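Local atomic coordinates of lectin (PDB entry 2EIG), a protein that probably binds L-fucosyl sugars through a legume lectin domain that carries one calcium and one manganese ion beside the expected binding site. Residues 33-38 / 71-76; 102-107 / 114-119; 120-125 / 210-215. One frame throughout, in Å; residues are numbered along the deposited sequence.

Contact 1. Residues 33-38 / 71-76; sequences DPLVNR and SNVQRY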
ATOM      1  N   ASP A  33      32.469 -20.007  10.049  1.00 19.30           N
ATOM      2  CA  ASP A  33      32.480 -21.355  10.570  1.00 19.81           C
ATOM      3  C   ASP A  33      31.303 -21.641  11.544  1.00 19.49           C
ATOM      4  O   ASP A  33      31.336 -21.261  12.696  1.00 20.32           O
ATOM      5  CB  ASP A  33      33.841 -21.639  11.239  1.00 19.20           C
ATOM      6  CG  ASP A  33      33.958 -23.088  11.727  1.00 19.09           C
ATOM      7  OD1 ASP A  33      34.862 -23.386  12.542  1.00 20.61           O
ATOM      8  OD2 ASP A  33      33.117 -23.903  11.301  1.00 17.47           O
ATOM      9  N   PRO A  34      30.275 -22.343  11.073  1.00 20.24           N
ATOM     10  CA  PRO A  34      29.161 -22.623  11.967  1.00 20.30           C
ATOM     11  C   PRO A  34      29.507 -23.647  13.085  1.00 21.62           C
ATOM     12  O   PRO A  34      28.854 -23.627  14.125  1.00 22.25           O
ATOM     13  CB  PRO A  34      28.059 -23.102  11.035  1.00 19.88           C
ATOM     14  CG  PRO A  34      28.582 -23.076   9.693  1.00 20.76           C
ATOM     15  CD  PRO A  34      30.070 -22.896   9.727  1.00 19.84           C
ATOM     16  N   LEU A  35      30.563 -24.455  12.892  1.00 22.19           N
ATOM     17  CA  LEU A  35      30.977 -25.505  13.851  1.00 23.50           C
ATOM     18  C   LEU A  35      31.307 -24.961  15.216  1.00 25.01           C
ATOM     19  O   LEU A  35      31.206 -25.659  16.228  1.00 26.50           O
ATOM     20  CB  LEU A  35      32.184 -26.289  13.314  1.00 21.65           C
ATOM     21  CG  LEU A  35      31.960 -26.940  11.958  1.00 22.16           C
ATOM     22  CD1 LEU A  35      33.301 -27.584  11.392  1.00 20.83           C
ATOM     23  CD2 LEU A  35      30.742 -27.921  11.998  1.00 23.09           C
ATOM     24  N   VAL A  36      31.710 -23.701  15.213  1.00 26.21           N
ATOM     25  CA  VAL A  36      32.046 -22.936  16.373  1.00 28.61           C
ATOM     26  C   VAL A  36      30.990 -22.990  17.495  1.00 29.08           C
ATOM     27  O   VAL A  36      31.332 -23.040  18.667  1.00 30.41           O
ATOM     28  CB  VAL A  36      32.394 -21.505  15.892  1.00 28.58           C
ATOM     29  CG1 VAL A  36      31.659 -20.404  16.628  1.00 29.78           C
ATOM     30  CG2 VAL A  36      33.927 -21.335  15.901  1.00 29.89           C
ATOM     31  N   ASN A  37      29.729 -23.030  17.092  1.00 29.52           N
ATOM     32  CA  ASN A  37      28.564 -22.853  17.974  1.00 30.07           C
ATOM     33  C   ASN A  37      27.788 -21.545  17.646  1.00 28.69           C
ATOM     34  O   ASN A  37      27.505 -21.331  16.470  1.00 29.77           O
ATOM     35  CB  ASN A  37      28.837 -23.262  19.469  1.00 31.03           C
ATOM     36  CG  ASN A  37      28.852 -22.094  20.482  1.00 33.46           C
ATOM     37  OD1 ASN A  37      28.040 -22.065  21.431  1.00 27.23           O
ATOM     38  ND2 ASN A  37      29.846 -21.186  20.344  1.00 36.97           N
ATOM     39  N   ARG A  38      27.425 -20.718  18.626  1.00 26.06           N
ATOM     40  CA  ARG A  38      26.650 -19.517  18.378  1.00 23.44           C
ATOM     41  C   ARG A  38      27.492 -18.523  17.614  1.00 22.00           C
ATOM     42  O   ARG A  38      28.631 -18.186  17.992  1.00 21.61           O
ATOM     43  CB  ARG A  38      26.220 -18.854  19.689  1.00 23.97           C
ATOM     44  CG  ARG A  38      25.352 -19.761  20.567  1.00 25.20           C
ATOM     45  CD  ARG A  38      25.090 -19.129  21.890  1.00 28.80           C
ATOM     46  NE  ARG A  38      24.194 -19.975  22.680  1.00 34.36           N
ATOM     47  CZ  ARG A  38      23.870 -19.758  23.953  1.00 36.45           C
ATOM     48  NH1 ARG A  38      24.369 -18.712  24.604  1.00 40.19           N
ATOM     49  NH2 ARG A  38      23.016 -20.587  24.581  1.00 44.39           N
ATOM     50  N   SER A  71      22.839 -23.593   4.190  1.00 17.85           N
ATOM     51  CA  SER A  71      23.227 -25.001   4.152  1.00 18.63           C
ATOM     52  C   SER A  71      23.217 -25.603   5.516  1.00 19.07           C
ATOM     53  O   SER A  71      23.703 -24.992   6.484  1.00 16.98           O
ATOM     54  CB  SER A  71      24.611 -25.171   3.532  1.00 19.30           C
ATOM     55  OG  SER A  71      24.576 -24.677   2.230  1.00 18.87           O
ATOM     56  N   ASN A  72      22.680 -26.820   5.574  1.00 20.82           N
ATOM     57  CA  ASN A  72      22.704 -27.633   6.809  1.00 21.29           C
ATOM     58  C   ASN A  72      24.132 -27.950   7.253  1.00 21.03           C
ATOM     59  O   ASN A  72      25.018 -28.025   6.442  1.00 20.49           O
ATOM     60  CB  ASN A  72      21.982 -28.969   6.587  1.00 22.12           C
ATOM     61  CG  ASN A  72      20.507 -28.813   6.382  1.00 24.23           C
ATOM     62  OD1 ASN A  72      19.980 -27.706   6.394  1.00 19.79           O
ATOM     63  ND2 ASN A  72      19.816 -29.953   6.159  1.00 27.17           N
ATOM     64  N   VAL A  73      24.335 -28.104   8.549  1.00 21.17           N
ATOM     65  CA  VAL A  73      25.619 -28.454   9.107  1.00 22.35           C
ATOM     66  C   VAL A  73      25.414 -29.673  10.009  1.00 23.63           C
ATOM     67  O   VAL A  73      24.508 -29.677  10.848  1.00 23.00           O
ATOM     68  CB  VAL A  73      26.190 -27.348  10.051  1.00 21.69           C
ATOM     69  CG1 VAL A  73      27.594 -27.739  10.559  1.00 21.94           C
ATOM     70  CG2 VAL A  73      26.222 -25.996   9.393  1.00 22.36           C
ATOM     71  N   GLN A  74      26.055 -30.802   9.762  1.00 26.47           N
ATOM     72  CA  GLN A  74      25.641 -31.697   8.750  1.00 28.82           C
ATOM     73  C   GLN A  74      24.357 -32.265   9.436  1.00 28.37           C
ATOM     74  O   GLN A  74      23.290 -32.180   8.854  1.00 29.94           O
ATOM     75  CB  GLN A  74      26.728 -32.763   8.439  1.00 30.06           C
ATOM     76  CG  GLN A  74      27.817 -32.272   7.395  1.00 35.15           C
ATOM     77  CD  GLN A  74      28.844 -31.229   7.981  1.00 39.41           C
ATOM     78  OE1 GLN A  74      28.972 -30.096   7.460  1.00 37.35           O
ATOM     79  NE2 GLN A  74      29.601 -31.637   9.056  1.00 40.13           N
ATOM     80  N   ARG A  75      24.402 -32.718  10.696  1.00 28.71           N
ATOM     81  CA  ARG A  75      23.124 -33.228  11.334  1.00 28.35           C
ATOM     82  C   ARG A  75      22.328 -32.234  12.200  1.00 27.62           C
ATOM     83  O   ARG A  75      21.207 -32.535  12.635  1.00 27.08           O
ATOM     84  CB  ARG A  75      23.299 -34.604  12.065  1.00 29.15           C
ATOM     85  CG  ARG A  75      23.820 -34.529  13.526  1.00 32.03           C
ATOM     86  CD  ARG A  75      24.777 -33.295  13.686  1.00 37.89           C
ATOM     87  NE  ARG A  75      25.753 -33.421  14.745  1.00 43.75           N
ATOM     88  CZ  ARG A  75      26.996 -32.941  14.674  1.00 48.39           C
ATOM     89  NH1 ARG A  75      27.847 -33.119  15.698  1.00 48.95           N
ATOM     90  NH2 ARG A  75      27.400 -32.296  13.571  1.00 50.37           N
ATOM     91  N   TYR A  76      22.893 -31.052  12.462  1.00 27.26           N
ATOM     92  CA  TYR A  76      22.228 -30.089  13.342  1.00 25.76           C
ATOM     93  C   TYR A  76      20.958 -29.544  12.689  1.00 25.34           C
ATOM     94  O   TYR A  76      20.888 -29.388  11.451  1.00 24.55           O
ATOM     95  CB  TYR A  76      23.138 -28.929  13.727  1.00 26.15           C
ATOM     96  CG  TYR A  76      24.406 -29.273  14.466  1.00 27.43           C
ATOM     97  CD1 TYR A  76      25.654 -29.077  13.856  1.00 28.05           C
ATOM     98  CD2 TYR A  76      24.381 -29.730  15.777  1.00 26.20           C
ATOM     99  CE1 TYR A  76      26.837 -29.359  14.516  1.00 28.92           C
ATOM    100  CE2 TYR A  76      25.582 -30.044  16.450  1.00 28.02           C
ATOM    101  CZ  TYR A  76      26.805 -29.837  15.817  1.00 27.85           C
ATOM    102  OH  TYR A  76      27.999 -30.102  16.471  1.00 27.72           O
TER
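P34 and V73 mark the closest approach of the two backbones, their CA atoms 7.4 Å apart, with a type I beta turn running from V73 to Y76 on one side and a short turn with helical torsions at residues 34-36 on the other. V73 makes the contact with both of its methyl groups. With CG1 anti to the backbone N (chi1 -177°), the valine fork opens so that each branch has its own partner: CG2 rests on the proline ring at P34 CG, 3.8 Å away, while CG1 meets L35 CD2 at 3.5 Å, tighter than normal van der Waals spacing. L35 reaches there by the end of its chain. Among the bonds that shape the two turns, Y76 N donates to V73 O (2.7 Å) and L35 N to D33 OD2 (3.1 Å), the latter arriving from above the carboxylate plane. R213 touches both segments: its NH1 donates to P34 O, and its guanidinium makes a cation-pi contact with Y76. The contact is thus an apolar meeting of an Asx turn at D33 with a type I turn, joining the loop between strands 27-29 and 39-50 to the turn that follows strand 61-72 in the legume lectin fold.

Contact 2. Residues 102-107 / 114-119; sequences LGITDS and FVAVEF. With MN (manganese (II) ion), chain F.
E118 OE1, which lies 3.6 Å from the L102 CD1 methyl, accepts a hydrogen bond of 2.6 Å from water 1. That water is also a manganese ligand, and E118 OE2 binds the same ion at 2.2 Å, so the two oxygens are held by the metal and by its water and the rotation of the carboxylate is well defined. D139 brings a like charge close to OE1, which the metal probably offsets. The L102 side chain crosses the glutamate at about a right angle and gives it an apolar neighbour. Farther along, I104 lies over one face of the F114 ring: its CG1 stands 4.1 Å above the ring plane, offset toward the rim. Both I104 CG1 (chi1 58°) and F114 CG (chi1 66°) sit between backbone N and carbonyl carbon, and the two side chains cross at about a right angle. The tip, I104 CD1, touches F114 CE1 at 3.6 Å and A116 CB at 3.8 Å. T105 OG1 comes obliquely to the same ring, 3.4 Å from F114 CE2; this buried hydroxyl has no hydrogen-bonding partner in the model. T105 also packs on S110 of the second subunit. D120, D127 and H135 complete the manganese site with E118, as is characteristic of legume lectins. Loop 102-107 covers one face of the seven-stranded antiparallel sheet, where strand 115-120 runs between 81-88 and 135-140; V83 packs against L102, I104 and E118, whereas V115 and V117 point away, onto L172 of strand 171-178 in the other sheet.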
ATOM      1  N   LEU A 102      18.562 -12.671  15.505  1.00 15.20           N
ATOM      2  CA  LEU A 102      19.144 -12.422  14.175  1.00 13.22           C
ATOM      3  C   LEU A 102      20.258 -11.388  14.095  1.00 13.27           C
ATOM      4  O   LEU A 102      20.644 -10.988  13.003  1.00 14.73           O
ATOM      5  CB  LEU A 102      18.042 -12.202  13.093  1.00 13.69           C
ATOM      6  CG  LEU A 102      17.195 -13.465  12.829  1.00 13.55           C
ATOM      7  CD1 LEU A 102      15.940 -13.199  12.010  1.00 14.40           C
ATOM      8  CD2 LEU A 102      17.988 -14.641  12.144  1.00  9.57           C
ATOM      9  N   GLY A 103      20.835 -11.022  15.232  1.00 13.11           N
ATOM     10  CA  GLY A 103      21.881 -10.020  15.297  1.00 13.30           C
ATOM     11  C   GLY A 103      21.340  -8.625  15.018  1.00 14.08           C
ATOM     12  O   GLY A 103      22.112  -7.703  14.800  1.00 14.07           O
ATOM     13  N   ILE A 104      20.018  -8.474  15.012  1.00 15.20           N
ATOM     14  CA  ILE A 104      19.396  -7.156  14.702  1.00 16.33           C
ATOM     15  C   ILE A 104      18.552  -6.599  15.855  1.00 17.13           C
ATOM     16  O   ILE A 104      18.314  -5.405  15.947  1.00 18.88           O
ATOM     17  CB  ILE A 104      18.561  -7.169  13.402  1.00 16.37           C
ATOM     18  CG1 ILE A 104      17.422  -8.220  13.454  1.00 13.99           C
ATOM     19  CG2 ILE A 104      19.508  -7.338  12.149  1.00 14.88           C
ATOM     20  CD1 ILE A 104      16.598  -8.366  12.182  1.00 17.33           C
ATOM     21  N   THR A 105      18.105  -7.469  16.728  1.00 18.30           N
ATOM     22  CA  THR A 105      17.223  -7.058  17.822  1.00 19.37           C
ATOM     23  C   THR A 105      17.939  -7.323  19.131  1.00 18.37           C
ATOM     24  O   THR A 105      18.316  -8.447  19.397  1.00 18.36           O
ATOM     25  CB  THR A 105      15.892  -7.852  17.759  1.00 20.26           C
ATOM     26  OG1 THR A 105      15.121  -7.375  16.642  1.00 24.40           O
ATOM     27  CG2 THR A 105      15.061  -7.706  19.061  1.00 20.09           C
ATOM     28  N   ASP A 106      18.097  -6.281  19.938  1.00 17.51           N
ATOM     29  CA  ASP A 106      18.392  -6.409  21.340  1.00 17.28           C
ATOM     30  C   ASP A 106      17.090  -6.847  22.044  1.00 18.35           C
ATOM     31  O   ASP A 106      16.125  -6.066  22.139  1.00 18.05           O
ATOM     32  CB  ASP A 106      18.831  -5.051  21.875  1.00 15.90           C
ATOM     33  CG  ASP A 106      19.142  -5.057  23.375  1.00 18.53           C
ATOM     34  OD1 ASP A 106      19.782  -4.096  23.811  1.00 19.72           O
ATOM     35  OD2 ASP A 106      18.772  -5.983  24.116  1.00 15.50           O
ATOM     36  N   SER A 107      17.088  -8.081  22.543  1.00 19.99           N
ATOM     37  CA  SER A 107      15.911  -8.706  23.109  1.00 21.64           C
ATOM     38  C   SER A 107      15.445  -8.049  24.402  1.00 22.19           C
ATOM     39  O   SER A 107      14.288  -8.240  24.780  1.00 20.88           O
ATOM     40  CB  SER A 107      16.122 -10.218  23.348  1.00 21.70           C
ATOM     41  OG  SER A 107      16.977 -10.442  24.439  1.00 21.53           O
ATOM     42  N   PHE A 114      15.235  -0.557  12.878  1.00 17.42           N
ATOM     43  CA  PHE A 114      15.810  -1.203  11.679  1.00 17.48           C
ATOM     44  C   PHE A 114      14.693  -1.619  10.782  1.00 16.87           C
ATOM     45  O   PHE A 114      13.513  -1.749  11.193  1.00 18.01           O
ATOM     46  CB  PHE A 114      16.689  -2.456  12.033  1.00 17.23           C
ATOM     47  CG  PHE A 114      15.894  -3.590  12.627  1.00 16.78           C
ATOM     48  CD1 PHE A 114      15.201  -4.473  11.798  1.00 18.38           C
ATOM     49  CD2 PHE A 114      15.763  -3.711  14.000  1.00 17.64           C
ATOM     50  CE1 PHE A 114      14.405  -5.463  12.336  1.00 20.27           C
ATOM     51  CE2 PHE A 114      14.956  -4.692  14.559  1.00 16.85           C
ATOM     52  CZ  PHE A 114      14.281  -5.563  13.743  1.00 17.73           C
ATOM     53  N   VAL A 115      15.058  -1.842   9.540  1.00 16.85           N
ATOM     54  CA  VAL A 115      14.150  -2.431   8.584  1.00 15.35           C
ATOM     55  C   VAL A 115      14.937  -3.632   8.085  1.00 16.01           C
ATOM     56  O   VAL A 115      16.119  -3.507   7.746  1.00 14.66           O
ATOM     57  CB  VAL A 115      13.730  -1.439   7.451  1.00 15.16           C
ATOM     58  CG1 VAL A 115      12.962  -2.152   6.370  1.00 13.72           C
ATOM     59  CG2 VAL A 115      12.853  -0.281   7.993  1.00 14.50           C
ATOM     60  N   ALA A 116      14.305  -4.797   8.102  1.00 15.38           N
ATOM     61  CA  ALA A 116      14.974  -5.994   7.671  1.00 15.78           C
ATOM     62  C   ALA A 116      14.053  -6.891   6.828  1.00 15.58           C
ATOM     63  O   ALA A 116      12.836  -6.877   6.997  1.00 15.82           O
ATOM     64  CB  ALA A 116      15.495  -6.761   8.902  1.00 16.46           C
ATOM     65  N   VAL A 117      14.660  -7.585   5.867  1.00 14.89           N
ATOM     66  CA  VAL A 117      14.093  -8.718   5.197  1.00 14.43           C
ATOM     67  C   VAL A 117      14.871  -9.961   5.690  1.00 13.92           C
ATOM     68  O   VAL A 117      16.072 -10.138   5.422  1.00 12.48           O
ATOM     69  CB  VAL A 117      14.167  -8.582   3.652  1.00 15.19           C
ATOM     70  CG1 VAL A 117      13.549  -9.841   2.963  1.00 13.25           C
ATOM     71  CG2 VAL A 117      13.474  -7.237   3.161  1.00 14.12           C
ATOM     72  N   GLU A 118      14.164 -10.811   6.416  1.00 13.89           N
ATOM     73  CA  GLU A 118      14.770 -11.945   7.077  1.00 14.96           C
ATOM     74  C   GLU A 118      14.449 -13.211   6.332  1.00 15.85           C
ATOM     75  O   GLU A 118      13.384 -13.385   5.750  1.00 17.60           O
ATOM     76  CB  GLU A 118      14.322 -12.088   8.553  1.00 14.17           C
ATOM     77  CG  GLU A 118      12.826 -12.390   8.647  1.00 14.63           C
ATOM     78  CD  GLU A 118      12.372 -12.768  10.041  1.00 16.25           C
ATOM     79  OE1 GLU A 118      12.707 -12.098  11.020  1.00 17.83           O
ATOM     80  OE2 GLU A 118      11.639 -13.745  10.122  1.00 15.81           O
ATOM     81  N   PHE A 119      15.386 -14.124   6.404  1.00 16.72           N
ATOM     82  CA  PHE A 119      15.249 -15.418   5.796  1.00 16.31           C
ATOM     83  C   PHE A 119      15.506 -16.227   7.053  1.00 15.28           C
ATOM     84  O   PHE A 119      16.629 -16.432   7.478  1.00 14.62           O
ATOM     85  CB  PHE A 119      16.319 -15.631   4.721  1.00 15.36           C
ATOM     86  CG  PHE A 119      16.156 -14.749   3.510  1.00 17.20           C
ATOM     87  CD1 PHE A 119      16.779 -13.505   3.443  1.00 15.02           C
ATOM     88  CD2 PHE A 119      15.337 -15.151   2.441  1.00 15.94           C
ATOM     89  CE1 PHE A 119      16.636 -12.678   2.327  1.00 19.36           C
ATOM     90  CE2 PHE A 119      15.194 -14.337   1.322  1.00 20.32           C
ATOM     91  CZ  PHE A 119      15.840 -13.093   1.254  1.00 17.11           C
TER
HETATM   92 MN    MN F1101      10.927 -14.828  11.884  1.00 18.87          MN
HETATM   93  O   HOH W   1      11.858 -13.330  13.157  1.00 20.54           O
HETATM   94  O   HOH W   2       9.055 -13.629  11.675  1.00 18.09           O

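Contact 3. Residues 120-125 / 210-215; sequences DSHPNV and NPERER. With CA (calcium ion), chain G; MN (manganese (II) ion), chain F.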
ATOM      1  N   ASP A 120      14.435 -16.672   7.660  1.00 14.88           N
ATOM      2  CA  ASP A 120      14.465 -17.186   8.989  1.00 15.30           C
ATOM      3  C   ASP A 120      14.247 -18.696   8.856  1.00 16.81           C
ATOM      4  O   ASP A 120      13.232 -19.137   8.331  1.00 15.76           O
ATOM      5  CB  ASP A 120      13.321 -16.516   9.779  1.00 16.72           C
ATOM      6  CG  ASP A 120      13.297 -16.881  11.242  1.00 15.97           C
ATOM      7  OD1 ASP A 120      12.715 -16.128  12.040  1.00 19.78           O
ATOM      8  OD2 ASP A 120      13.818 -17.930  11.647  1.00 18.48           O
ATOM      9  N   SER A 121      15.216 -19.469   9.343  1.00 17.55           N
ATOM     10  CA  SER A 121      15.234 -20.925   9.131  1.00 18.21           C
ATOM     11  C   SER A 121      14.686 -21.678  10.342  1.00 18.78           C
ATOM     12  O   SER A 121      14.736 -22.876  10.382  1.00 19.87           O
ATOM     13  CB  SER A 121      16.672 -21.361   8.890  1.00 17.09           C
ATOM     14  OG  SER A 121      17.525 -20.900   9.923  1.00 15.70           O
ATOM     15  N   HIS A 122      14.294 -20.964  11.390  1.00 19.94           N
ATOM     16  CA  HIS A 122      13.932 -21.604  12.656  1.00 20.50           C
ATOM     17  C   HIS A 122      12.737 -20.923  13.340  1.00 21.63           C
ATOM     18  O   HIS A 122      12.831 -19.744  13.671  1.00 20.14           O
ATOM     19  CB  HIS A 122      15.119 -21.564  13.619  1.00 21.17           C
ATOM     20  CG  HIS A 122      14.809 -22.118  14.975  1.00 23.69           C
ATOM     21  ND1 HIS A 122      14.761 -23.469  15.229  1.00 23.23           N
ATOM     22  CD2 HIS A 122      14.555 -21.505  16.158  1.00 23.56           C
ATOM     23  CE1 HIS A 122      14.473 -23.664  16.505  1.00 23.27           C
ATOM     24  NE2 HIS A 122      14.322 -22.488  17.081  1.00 23.06           N
ATOM     25  N   PRO A 123      11.619 -21.668  13.551  1.00 22.17           N
ATOM     26  CA  PRO A 123      10.434 -21.132  14.232  1.00 22.68           C
ATOM     27  C   PRO A 123      10.695 -20.884  15.706  1.00 22.85           C
ATOM     28  O   PRO A 123      10.882 -21.810  16.500  1.00 24.42           O
ATOM     29  CB  PRO A 123       9.371 -22.215  14.049  1.00 22.80           C
ATOM     30  CG  PRO A 123       9.926 -23.103  13.011  1.00 22.83           C
ATOM     31  CD  PRO A 123      11.405 -23.061  13.149  1.00 21.54           C
ATOM     32  N   ASN A 124      10.767 -19.609  16.047  1.00 22.80           N
ATOM     33  CA  ASN A 124      10.849 -19.189  17.416  1.00 21.79           C
ATOM     34  C   ASN A 124       9.389 -18.971  17.846  1.00 21.36           C
ATOM     35  O   ASN A 124       8.462 -19.045  17.036  1.00 21.22           O
ATOM     36  CB  ASN A 124      11.646 -17.892  17.501  1.00 20.63           C
ATOM     37  CG  ASN A 124      13.154 -18.091  17.269  1.00 20.78           C
ATOM     38  OD1 ASN A 124      13.666 -17.796  16.174  1.00 18.15           O
ATOM     39  ND2 ASN A 124      13.857 -18.589  18.280  1.00 17.36           N
ATOM     40  N   VAL A 125       9.199 -18.664  19.114  1.00 22.06           N
ATOM     41  CA  VAL A 125       7.871 -18.440  19.689  1.00 22.28           C
ATOM     42  C   VAL A 125       7.076 -17.297  19.010  1.00 22.85           C
ATOM     43  O   VAL A 125       5.843 -17.348  18.991  1.00 22.87           O
ATOM     44  CB  VAL A 125       7.969 -18.216  21.250  1.00 23.10           C
ATOM     45  CG1 VAL A 125       8.732 -19.373  21.915  1.00 23.33           C
ATOM     46  CG2 VAL A 125       8.707 -16.993  21.521  1.00 20.44           C
ATOM     47  N   ASN A 210      23.200 -23.015  19.133  1.00 20.43           N
ATOM     48  CA  ASN A 210      23.909 -24.189  19.578  1.00 20.45           C
ATOM     49  C   ASN A 210      22.874 -24.972  20.355  1.00 19.50           C
ATOM     50  O   ASN A 210      22.403 -24.480  21.375  1.00 20.10           O
ATOM     51  CB  ASN A 210      25.102 -23.795  20.467  1.00 20.59           C
ATOM     52  CG  ASN A 210      26.018 -24.970  20.789  1.00 23.77           C
ATOM     53  OD1 ASN A 210      27.169 -24.774  21.207  1.00 25.69           O
ATOM     54  ND2 ASN A 210      25.524 -26.193  20.587  1.00 20.57           N
ATOM     55  N   PRO A 211      22.511 -26.182  19.876  1.00 20.61           N
ATOM     56  CA  PRO A 211      23.046 -26.899  18.675  1.00 20.84           C
ATOM     57  C   PRO A 211      22.676 -26.386  17.280  1.00 21.43           C
ATOM     58  O   PRO A 211      23.326 -26.764  16.322  1.00 20.85           O
ATOM     59  CB  PRO A 211      22.428 -28.290  18.813  1.00 21.79           C
ATOM     60  CG  PRO A 211      21.123 -28.045  19.591  1.00 21.86           C
ATOM     61  CD  PRO A 211      21.510 -26.996  20.595  1.00 19.12           C
ATOM     62  N   GLU A 212      21.606 -25.598  17.152  1.00 22.43           N
ATOM     63  CA  GLU A 212      20.998 -25.323  15.857  1.00 21.93           C
ATOM     64  C   GLU A 212      21.926 -24.375  15.088  1.00 21.44           C
ATOM     65  O   GLU A 212      22.454 -23.448  15.647  1.00 22.43           O
ATOM     66  CB  GLU A 212      19.621 -24.655  16.030  1.00 22.76           C
ATOM     67  CG  GLU A 212      18.427 -25.521  16.494  1.00 24.67           C
ATOM     68  CD  GLU A 212      18.283 -25.568  17.965  1.00 27.06           C
ATOM     69  OE1 GLU A 212      19.236 -25.229  18.688  1.00 25.85           O
ATOM     70  OE2 GLU A 212      17.185 -25.944  18.412  1.00 30.92           O
ATOM     71  N   ARG A 213      22.089 -24.581  13.798  1.00 20.47           N
ATOM     72  CA  ARG A 213      23.043 -23.768  13.042  1.00 20.40           C
ATOM     73  C   ARG A 213      22.930 -24.123  11.596  1.00 20.01           C
ATOM     74  O   ARG A 213      22.357 -25.144  11.234  1.00 21.12           O
ATOM     75  CB  ARG A 213      24.462 -24.009  13.520  1.00 20.93           C
ATOM     76  CG  ARG A 213      24.974 -25.434  13.184  1.00 21.30           C
ATOM     77  CD  ARG A 213      26.232 -25.639  13.932  1.00 23.56           C
ATOM     78  NE  ARG A 213      25.937 -26.164  15.262  1.00 24.62           N
ATOM     79  CZ  ARG A 213      26.827 -26.202  16.247  1.00 26.49           C
ATOM     80  NH1 ARG A 213      28.021 -25.666  16.039  1.00 21.83           N
ATOM     81  NH2 ARG A 213      26.512 -26.741  17.432  1.00 23.80           N
ATOM     82  N   GLU A 214      23.455 -23.251  10.761  1.00 19.67           N
ATOM     83  CA  GLU A 214      23.517 -23.487   9.336  1.00 18.99           C
ATOM     84  C   GLU A 214      24.553 -22.499   8.756  1.00 17.90           C
ATOM     85  O   GLU A 214      24.929 -21.532   9.421  1.00 16.22           O
ATOM     86  CB  GLU A 214      22.143 -23.282   8.678  1.00 18.29           C
ATOM     87  CG  GLU A 214      21.645 -21.881   8.868  1.00 19.28           C
ATOM     88  CD  GLU A 214      20.234 -21.632   8.392  1.00 22.91           C
ATOM     89  OE1 GLU A 214      19.674 -22.459   7.610  1.00 20.36           O
ATOM     90  OE2 GLU A 214      19.704 -20.557   8.794  1.00 19.79           O
ATOM     91  N   ARG A 215      25.008 -22.752   7.534  1.00 17.37           N
ATOM     92  CA  ARG A 215      25.755 -21.748   6.794  1.00 16.85           C
ATOM     93  C   ARG A 215      24.743 -20.742   6.204  1.00 17.12           C
ATOM     94  O   ARG A 215      23.596 -21.124   5.888  1.00 16.26           O
ATOM     95  CB  ARG A 215      26.550 -22.410   5.660  1.00 17.63           C
ATOM     96  CG  ARG A 215      27.620 -23.482   6.102  1.00 15.56           C
ATOM     97  CD  ARG A 215      28.683 -23.748   5.025  1.00 17.94           C
ATOM     98  NE  ARG A 215      29.357 -22.497   4.654  1.00 20.74           N
ATOM     99  CZ  ARG A 215      30.344 -21.923   5.334  1.00 18.66           C
ATOM    100  NH1 ARG A 215      30.860 -22.494   6.417  1.00 16.21           N
ATOM    101  NH2 ARG A 215      30.832 -20.761   4.898  1.00 18.76           N
TER
HETATM  102 CA    CA G1102      13.331 -17.441  14.017  1.00 19.22          CA
HETATM  103 MN    MN F1101      10.927 -14.828  11.884  1.00 18.87          MN
HETATM  104  O   HOH W   1      11.858 -13.330  13.157  1.00 20.54           O
HETATM  105  O   HOH W   2       9.055 -13.629  11.675  1.00 18.09           O
HETATM  106  O   HOH W   3      13.621 -15.265  14.662  1.00 12.09           O
HETATM  107  O   HOH W   4      15.655 -17.755  13.994  1.00 19.37           O
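S121 and E214 supply the largest buried areas here, with H122 next. The S121 hydroxyl donates to E214 OE2 across 2.5 Å, very short for a hydrogen bond, so its exact length is doubtful though the pairing is clear. S121 OG occupies the position between backbone N and carbonyl carbon (chi1 53°), while the E214 chain is extended beyond CG and brings its carboxylate end to the serine. Both carboxylate oxygens have further partners: OE2 is also hydrogen-bonded to H216 NE2, and OE1 forms a salt bridge with R153. H122 leans toward E212, but less closely, with H122 CE1 4.0 Å from E212 OE2 and the ring and carboxylate planes 71° apart; this is an oblique approach, not a bond, with H122 NE2 and E212 OE2 4.7 Å apart. The E212 chain is bent at chi2 (90°), which turns its carboxylate toward the imidazole. Loop 120-125, which carries S121 and H122, is tied down by the metals. H122 O binds calcium at 2.4 Å, and H122 N donates to D120 OD2 at 3.1 Å, closing an Asx turn. D120 OD1 bridges calcium (2.5 Å) and manganese (2.2 Å); OD2 also binds calcium, so the carboxylate is bidentate there, and N124 OD1 and D127 complete the calcium ligands from the chain. Such a paired site is characteristic of legume lectins, in which calcium lies beside the sugar-binding pocket. Loop 120-125 leaves strand 115-120 of the seven-stranded sheet and meets the segment leading into strand 214-226 in the other sheet, where E214 also packs on V70 of the adjacent strand 61-72.

Contact 2 is the deep one, its centre about 7 Å from the centre of the chain, against about 15 Å for contact 3 and 19 Å for contact 1. Chemistry follows place: contact 1 is apolar and includes an exposed leucine, contact 3 is polar and partly buried, and contact 2 combines a buried apolar cluster round one phenylalanine ring with a metal ligand. Contacts 2 and 3 adjoin in sequence; E118 and D120 bind the same manganese ion, whose two water ligands belong to both contacts. Contacts 1 and 3 touch by the backbone pair S71 and R215 of neighbouring strands 61-72 and 214-226, and separately by P34 O with the R213 guanidinium. Contacts 1 and 2 do not touch.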